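PDB 2NVM: FdxN element excision controlling factor XisI from Anabaena variabilis ATCC 29413, which probably acts with XisH as a controlling factor for XisF recombinase in excising the fdxN element from cyanobacterial nitrogen-fixation genes. Local coordinates for residues Gly81-Glu86 and Asp96-Ala101; Thr90-Val95 and Leu110-Pro115. One frame throughout, in Å; residues are numbered along the deposited sequence.

Contact 1: residues Gly81-Glu86 and Asp96-Ala101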
ATOM      1  N   GLY B  81     -11.816  13.449  -6.821  1.00 58.56           N
ATOM      2  CA  GLY B  81     -11.071  14.398  -7.640  1.00 55.69           C
ATOM      3  C   GLY B  81      -9.959  15.167  -6.947  1.00 54.24           C
ATOM      4  O   GLY B  81      -9.525  16.184  -7.484  1.00 54.27           O
ATOM      5  N   LYS B  82      -9.495  14.701  -5.778  1.00 53.47           N
ATOM      6  CA  LYS B  82      -8.402  15.357  -5.024  1.00 53.35           C
ATOM      7  C   LYS B  82      -7.321  14.358  -4.625  1.00 51.16           C
ATOM      8  O   LYS B  82      -7.618  13.185  -4.395  1.00 51.06           O
ATOM      9  CB  LYS B  82      -8.939  16.100  -3.797  1.00 53.57           C
ATOM     10  CG  LYS B  82      -9.910  17.210  -4.183  1.00 54.90           C
ATOM     11  CD  LYS B  82     -10.247  18.150  -3.040  1.00 54.87           C
ATOM     12  CE  LYS B  82     -11.203  19.245  -3.515  1.00 57.32           C
ATOM     13  NZ  LYS B  82     -11.424  20.272  -2.473  1.00 62.47           N
ATOM     14  N   ILE B  83      -6.080  14.848  -4.546  1.00 47.72           N
ATOM     15  CA  ILE B  83      -4.899  14.065  -4.186  1.00 47.38           C
ATOM     16  C   ILE B  83      -4.763  14.148  -2.669  1.00 47.10           C
ATOM     17  O   ILE B  83      -4.646  15.232  -2.121  1.00 45.28           O
ATOM     18  CB  ILE B  83      -3.615  14.604  -4.899  1.00 50.17           C
ATOM     19  CG1 ILE B  83      -3.763  14.442  -6.434  1.00 50.39           C
ATOM     20  CG2 ILE B  83      -2.350  13.903  -4.391  1.00 45.29           C
ATOM     21  CD1 ILE B  83      -2.692  15.104  -7.244  1.00 46.27           C
ATOM     22  N   TRP B  84      -4.788  12.988  -2.013  1.00 48.73           N
ATOM     23  CA  TRP B  84      -4.642  12.851  -0.562  1.00 49.28           C
ATOM     24  C   TRP B  84      -3.243  12.340  -0.288  1.00 48.89           C
ATOM     25  O   TRP B  84      -2.928  11.253  -0.732  1.00 50.51           O
ATOM     26  CB  TRP B  84      -5.653  11.846  -0.015  1.00 51.58           C
ATOM     27  CG  TRP B  84      -7.013  12.369   0.100  1.00 54.05           C
ATOM     28  CD1 TRP B  84      -7.873  12.673  -0.909  1.00 57.50           C
ATOM     29  CD2 TRP B  84      -7.694  12.650   1.315  1.00 57.07           C
ATOM     30  NE1 TRP B  84      -9.055  13.154  -0.398  1.00 57.10           N
ATOM     31  CE2 TRP B  84      -8.981  13.138   0.969  1.00 60.91           C
ATOM     32  CE3 TRP B  84      -7.343  12.539   2.673  1.00 58.35           C
ATOM     33  CZ2 TRP B  84      -9.928  13.527   1.945  1.00 58.62           C
ATOM     34  CZ3 TRP B  84      -8.271  12.910   3.645  1.00 53.87           C
ATOM     35  CH2 TRP B  84      -9.562  13.399   3.276  1.00 58.29           C
ATOM     36  N   ILE B  85      -2.417  13.123   0.407  1.00 49.57           N
ATOM     37  CA  ILE B  85      -1.064  12.706   0.817  1.00 49.12           C
ATOM     38  C   ILE B  85      -1.287  12.152   2.230  1.00 47.88           C
ATOM     39  O   ILE B  85      -1.424  12.917   3.192  1.00 48.36           O
ATOM     40  CB  ILE B  85      -0.022  13.834   0.794  1.00 49.32           C
ATOM     41  CG1 ILE B  85       0.000  14.541  -0.581  1.00 51.47           C
ATOM     42  CG2 ILE B  85       1.359  13.259   1.166  1.00 47.44           C
ATOM     43  CD1 ILE B  85       0.976  15.716  -0.665  1.00 47.21           C
ATOM     44  N   GLU B  86      -1.396  10.822   2.314  1.00 49.30           N
ATOM     45  CA  GLU B  86      -1.624  10.091   3.577  1.00 49.66           C
ATOM     46  C   GLU B  86      -0.345   9.850   4.383  1.00 50.61           C
ATOM     47  O   GLU B  86      -0.406   9.667   5.576  1.00 53.17           O
ATOM     48  CB  GLU B  86      -2.278   8.740   3.292  1.00 51.53           C
ATOM     49  CG  GLU B  86      -3.585   8.752   2.458  1.00 52.35           C
ATOM     50  CD  GLU B  86      -4.808   9.335   3.142  1.00 50.84           C
ATOM     51  OE1 GLU B  86      -4.724  10.008   4.182  1.00 52.61           O
ATOM     52  OE2 GLU B  86      -5.907   9.158   2.597  1.00 54.92           O
ATOM     53  N   ASP B  96       5.646  20.575  -3.913  1.00 51.33           N
ATOM     54  CA  ASP B  96       6.262  21.481  -4.887  1.00 51.38           C
ATOM     55  C   ASP B  96       6.169  20.899  -6.297  1.00 49.89           C
ATOM     56  O   ASP B  96       5.820  21.612  -7.233  1.00 48.40           O
ATOM     57  CB  ASP B  96       7.737  21.774  -4.546  1.00 52.89           C
ATOM     58  CG  ASP B  96       7.900  22.618  -3.280  1.00 59.61           C
ATOM     59  OD1 ASP B  96       7.250  23.685  -3.178  1.00 61.82           O
ATOM     60  OD2 ASP B  96       8.716  22.230  -2.411  1.00 66.11           O
ATOM     61  N   GLU B  97       6.431  19.594  -6.420  1.00 50.70           N
ATOM     62  CA  GLU B  97       6.339  18.904  -7.716  1.00 50.11           C
ATOM     63  C   GLU B  97       4.913  18.892  -8.286  1.00 46.69           C
ATOM     64  O   GLU B  97       4.739  19.094  -9.492  1.00 45.39           O
ATOM     65  CB  GLU B  97       7.020  17.529  -7.658  1.00 51.10           C
ATOM     66  CG  GLU B  97       8.545  17.717  -7.389  1.00 56.08           C
ATOM     67  CD  GLU B  97       9.396  16.524  -7.701  1.00 54.03           C
ATOM     68  OE1 GLU B  97       8.910  15.385  -7.588  1.00 73.15           O
ATOM     69  OE2 GLU B  97      10.576  16.724  -8.054  1.00 61.53           O
HETATM   70  N   MSE B  98       3.916  18.759  -7.412  1.00 45.14           N
HETATM   71  CA  MSE B  98       2.495  18.787  -7.812  1.00 47.33           C
HETATM   72  C   MSE B  98       2.065  20.186  -8.282  1.00 46.41           C
HETATM   73  O   MSE B  98       1.385  20.293  -9.303  1.00 47.50           O
HETATM   74  CB  MSE B  98       1.579  18.312  -6.678  1.00 47.57           C
HETATM   75  CG  MSE B  98       1.764  16.854  -6.302  1.00 50.63           C
HETATM   76 SE   MSE B  98       0.747  16.434  -4.716  0.75 48.46          SE
HETATM   77  CE  MSE B  98       1.433  14.660  -4.407  1.00 47.15           C
ATOM     78  N   LEU B  99       2.485  21.231  -7.559  1.00 45.51           N
ATOM     79  CA  LEU B  99       2.192  22.634  -7.924  1.00 47.00           C
ATOM     80  C   LEU B  99       2.861  23.011  -9.249  1.00 45.64           C
ATOM     81  O   LEU B  99       2.251  23.719 -10.045  1.00 45.00           O
ATOM     82  CB  LEU B  99       2.584  23.625  -6.815  1.00 47.20           C
ATOM     83  CG  LEU B  99       1.886  23.439  -5.461  1.00 50.97           C
ATOM     84  CD1 LEU B  99       2.533  24.376  -4.464  1.00 49.68           C
ATOM     85  CD2 LEU B  99       0.376  23.643  -5.518  1.00 53.92           C
ATOM     86  N   VAL B 100       4.102  22.540  -9.456  1.00 45.97           N
ATOM     87  CA  VAL B 100       4.855  22.700 -10.728  1.00 46.90           C
ATOM     88  C   VAL B 100       4.160  21.929 -11.885  1.00 47.91           C
ATOM     89  O   VAL B 100       4.307  22.307 -13.044  1.00 49.28           O
ATOM     90  CB  VAL B 100       6.366  22.300 -10.574  1.00 46.30           C
ATOM     91  CG1 VAL B 100       7.083  22.197 -11.911  1.00 44.66           C
ATOM     92  CG2 VAL B 100       7.073  23.294  -9.670  1.00 41.62           C
ATOM     93  N   ALA B 101       3.433  20.850 -11.568  1.00 48.76           N
ATOM     94  CA  ALA B 101       2.627  20.106 -12.555  1.00 49.04           C
ATOM     95  C   ALA B 101       1.211  20.720 -12.760  1.00 49.08           C
ATOM     96  O   ALA B 101       0.377  20.081 -13.374  1.00 50.38           O
ATOM     97  CB  ALA B 101       2.528  18.615 -12.169  1.00 45.57           C
TER
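Lys82 NZ is gripped twice, by a salt bridge to the terminal carboxylate oxygen Ala126 OXT and a hydrogen bond to Thr106 O, at the start of the strand whose Ile83 and Ile85 receive Met98 from the helix. This is the strand-to-helix packing of a beta-alpha-beta unit: strand 82-87 and strand 108-110 run parallel, with helix 93-100 laid over one face. Backbone hydrogen bonds of Ile83 and Ile85 with Ile109 fix that pairing, and the two beta-branched isoleucines, one on each side of Trp84, turn their side chains to the helix. Met98, built as selenomethionine, suits the distance between helix and strand because it is long and unbranched: its chain is extended beyond CG (chi2 172°, chi3 -172°) and carries the methyl group down to the strand. Ile85 meets it tip to tip, CD1 lying 3.9 Å from Met98 CE. Ile12 and Ile15 of helix 4-23 add further apolar cover to Ile83 and Met98, respectively. Ile83 crosses Met98 obliquely and touches it with CG2, the branch anti to the backbone N: Ile83 CG2 is 3.9 Å from Met98 CE and 4.0 Å from the selenium, Met98 SE.

Contact 2: residues Thr90-Val95 and Leu110-Pro115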
ATOM      1  N   THR B  90       9.306  13.149   2.411  1.00 51.38           N
ATOM      2  CA  THR B  90      10.067  14.219   1.734  1.00 52.60           C
ATOM      3  C   THR B  90      10.015  15.610   2.367  1.00 52.83           C
ATOM      4  O   THR B  90      10.644  16.526   1.815  1.00 54.15           O
ATOM      5  CB  THR B  90       9.545  14.357   0.263  1.00 51.87           C
ATOM      6  OG1 THR B  90       8.219  14.916   0.257  1.00 51.33           O
ATOM      7  CG2 THR B  90       9.539  13.005  -0.443  1.00 49.73           C
ATOM      8  N   ASN B  91       9.309  15.749   3.509  1.00 53.54           N
ATOM      9  CA  ASN B  91       9.114  17.029   4.218  0.50 53.61           C
ATOM     10  C   ASN B  91       8.416  18.040   3.267  1.00 54.51           C
ATOM     11  O   ASN B  91       8.797  19.217   3.167  1.00 52.51           O
ATOM     12  CB  ASN B  91      10.449  17.549   4.808  0.50 53.21           C
ATOM     13  CG  ASN B  91      10.264  18.607   5.919  0.50 53.13           C
ATOM     14  OD1 ASN B  91       9.302  18.571   6.692  0.50 50.70           O
ATOM     15  ND2 ASN B  91      11.224  19.524   6.022  0.50 50.82           N
ATOM     16  N   LEU B  92       7.389  17.530   2.566  1.00 55.03           N
ATOM     17  CA  LEU B  92       6.571  18.252   1.583  1.00 54.98           C
ATOM     18  C   LEU B  92       7.255  18.638   0.259  1.00 54.40           C
ATOM     19  O   LEU B  92       6.688  19.410  -0.502  1.00 54.50           O
ATOM     20  CB  LEU B  92       5.786  19.430   2.237  1.00 56.78           C
ATOM     21  CG  LEU B  92       4.778  19.029   3.328  1.00 56.08           C
ATOM     22  CD1 LEU B  92       4.139  20.289   3.889  1.00 60.03           C
ATOM     23  CD2 LEU B  92       3.698  18.050   2.817  1.00 58.30           C
ATOM     24  N   ALA B  93       8.423  18.050  -0.054  1.00 54.43           N
ATOM     25  CA  ALA B  93       9.103  18.280  -1.355  1.00 54.05           C
ATOM     26  C   ALA B  93       8.208  17.824  -2.527  1.00 53.64           C
ATOM     27  O   ALA B  93       8.236  18.447  -3.580  1.00 53.51           O
ATOM     28  CB  ALA B  93      10.467  17.585  -1.421  1.00 52.67           C
ATOM     29  N   ILE B  94       7.405  16.770  -2.315  1.00 53.73           N
ATOM     30  CA  ILE B  94       6.454  16.262  -3.326  1.00 53.21           C
ATOM     31  C   ILE B  94       5.316  17.253  -3.658  1.00 52.09           C
ATOM     32  O   ILE B  94       4.771  17.180  -4.749  1.00 51.43           O
ATOM     33  CB  ILE B  94       5.840  14.852  -2.970  1.00 54.29           C
ATOM     34  CG1 ILE B  94       4.916  14.880  -1.744  1.00 54.87           C
ATOM     35  CG2 ILE B  94       6.951  13.789  -2.781  1.00 54.46           C
ATOM     36  CD1 ILE B  94       4.273  13.503  -1.500  1.00 52.46           C
ATOM     37  N   VAL B  95       4.940  18.123  -2.710  1.00 51.02           N
ATOM     38  CA  VAL B  95       3.907  19.157  -2.937  1.00 51.41           C
ATOM     39  C   VAL B  95       4.374  20.167  -3.991  1.00 51.39           C
ATOM     40  O   VAL B  95       3.581  20.547  -4.848  1.00 51.59           O
ATOM     41  CB  VAL B  95       3.456  19.867  -1.628  1.00 50.75           C
ATOM     42  CG1 VAL B  95       2.682  21.155  -1.911  1.00 49.85           C
ATOM     43  CG2 VAL B  95       2.640  18.910  -0.776  1.00 50.33           C
ATOM     44  N   LEU B 110      -3.619  17.099   2.932  1.00 47.18           N
ATOM     45  CA  LEU B 110      -2.632  16.479   3.801  1.00 47.31           C
ATOM     46  C   LEU B 110      -3.402  15.622   4.784  1.00 46.57           C
ATOM     47  O   LEU B 110      -3.792  16.072   5.860  1.00 46.02           O
ATOM     48  CB  LEU B 110      -1.722  17.502   4.486  1.00 47.13           C
ATOM     49  CG  LEU B 110      -0.954  18.412   3.526  1.00 49.83           C
ATOM     50  CD1 LEU B 110      -0.058  19.333   4.356  1.00 40.77           C
ATOM     51  CD2 LEU B 110      -0.129  17.638   2.454  1.00 45.51           C
ATOM     52  N   GLY B 111      -3.658  14.379   4.358  1.00 47.29           N
ATOM     53  CA  GLY B 111      -4.328  13.351   5.141  1.00 44.73           C
ATOM     54  C   GLY B 111      -3.595  13.036   6.427  1.00 45.39           C
ATOM     55  O   GLY B 111      -4.231  12.732   7.418  1.00 42.82           O
ATOM     56  N   PHE B 112      -2.257  13.117   6.415  1.00 46.77           N
ATOM     57  CA  PHE B 112      -1.446  12.949   7.641  1.00 44.88           C
ATOM     58  C   PHE B 112      -1.605  14.107   8.664  1.00 43.09           C
ATOM     59  O   PHE B 112      -1.123  13.971   9.780  1.00 43.03           O
ATOM     60  CB  PHE B 112       0.030  12.642   7.344  1.00 46.57           C
ATOM     61  CG  PHE B 112       0.805  13.783   6.782  1.00 44.91           C
ATOM     62  CD1 PHE B 112       1.510  14.651   7.629  1.00 46.20           C
ATOM     63  CD2 PHE B 112       0.904  13.963   5.406  1.00 53.72           C
ATOM     64  CE1 PHE B 112       2.267  15.713   7.102  1.00 55.75           C
ATOM     65  CE2 PHE B 112       1.661  15.009   4.868  1.00 50.37           C
ATOM     66  CZ  PHE B 112       2.341  15.893   5.719  1.00 52.42           C
ATOM     67  N   HIS B 113      -2.161  15.265   8.268  1.00 43.22           N
ATOM     68  CA  HIS B 113      -2.507  16.328   9.236  1.00 41.71           C
ATOM     69  C   HIS B 113      -3.908  15.985   9.759  1.00 40.23           C
ATOM     70  O   HIS B 113      -4.710  15.468   9.028  1.00 40.65           O
ATOM     71  CB  HIS B 113      -2.528  17.734   8.637  1.00 43.41           C
ATOM     72  CG  HIS B 113      -1.177  18.299   8.335  1.00 47.12           C
ATOM     73  ND1 HIS B 113      -0.036  17.908   9.002  1.00 54.69           N
ATOM     74  CD2 HIS B 113      -0.819  19.359   7.577  1.00 51.99           C
ATOM     75  CE1 HIS B 113       0.985  18.629   8.581  1.00 54.18           C
ATOM     76  NE2 HIS B 113       0.536  19.524   7.724  1.00 53.85           N
ATOM     77  N   HIS B 114      -4.190  16.215  11.034  1.00 40.15           N
ATOM     78  CA  HIS B 114      -5.556  15.998  11.579  1.00 40.43           C
ATOM     79  C   HIS B 114      -6.550  16.910  10.802  1.00 40.48           C
ATOM     80  O   HIS B 114      -6.160  18.032  10.449  1.00 41.74           O
ATOM     81  CB  HIS B 114      -5.583  16.329  13.075  1.00 38.94           C
ATOM     82  CG  HIS B 114      -6.883  16.022  13.743  1.00 41.33           C
ATOM     83  ND1 HIS B 114      -7.903  16.944  13.848  1.00 39.97           N
ATOM     84  CD2 HIS B 114      -7.333  14.895  14.337  1.00 37.97           C
ATOM     85  CE1 HIS B 114      -8.925  16.396  14.478  1.00 39.20           C
ATOM     86  NE2 HIS B 114      -8.601  15.155  14.795  1.00 34.76           N
ATOM     87  N   PRO B 115      -7.791  16.444  10.495  1.00 40.17           N
ATOM     88  CA  PRO B 115      -8.783  17.288   9.758  1.00 39.49           C
ATOM     89  C   PRO B 115      -8.912  18.747  10.230  1.00 38.79           C
ATOM     90  O   PRO B 115      -8.941  19.652   9.396  1.00 37.96           O
ATOM     91  CB  PRO B 115     -10.090  16.524   9.965  1.00 39.89           C
ATOM     92  CG  PRO B 115      -9.642  15.108   9.989  1.00 41.18           C
ATOM     93  CD  PRO B 115      -8.366  15.107  10.776  1.00 39.65           C
TER
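The Phe112 ring takes Leu92 at its edge: the methyl carbon Leu92 CD2 lies in the ring plane, 3.9 Å from Phe112 CZ. Farther along the loop, the His114 ring carries Pro115 CD over one face near its margin, 3.4 Å from the plane, and it stacks edge-to-face with Trp63 of the second subunit. The phenyl group reaches Leu92 with a chi1 of 71°, which places CG on the side flanked by both N and C. The same leucine methyl serves a second partner, since Leu110 comes tip to tip and Leu110 CD2 is 3.9 Å from Leu92 CD2. Leucine suits the place because it is long enough to carry that single methyl out from the turn to both partners, while Val95 CG2 closes in more loosely on Leu110 CD2 at 4.4 Å. Leu92 is presented by a type I' turn, Thr90 to Ala93. Asn91, a residue that tolerates positive phi well, is its first central residue, and Leu92 itself also has positive phi (70°). Asp88 steadies this turn through Leu92 N and Thr90 OG1, and Ile94 N donates to Thr90 OG1 (3.3 Å, 160°). On the other segment, Leu110 and Phe112 share a type I turn in which His113 N bonds to Leu110 O at 3.0 Å. Apolar side chains thus join the start of the helix to the loop leaving the second parallel strand of a beta-alpha-beta unit.

Overall arrangement
Contacts 1 and 2 alternate along the chain and both use helix 93-100, their centres about 10 Å apart. Contact 2 lies at the beginning of the helix and contact 1 one turn on. Ile85 joins them: besides meeting the helix in contact 1, its CD1 is 3.6 Å from Val95 CG2, which continues the apolar packing, and the strand carbonyl Ile85 O packs on the ring of contact 2, 3.4 Å from Phe112 CD2. Neighbouring residues of the same segments reach the second subunit: Glu86 beside contact 1 through salt bridges to Arg68 and Arg46 of that subunit, and Gly111 beside contact 2 through a hydrogen bond between Gly111 O and Trp63 NE1 of that subunit.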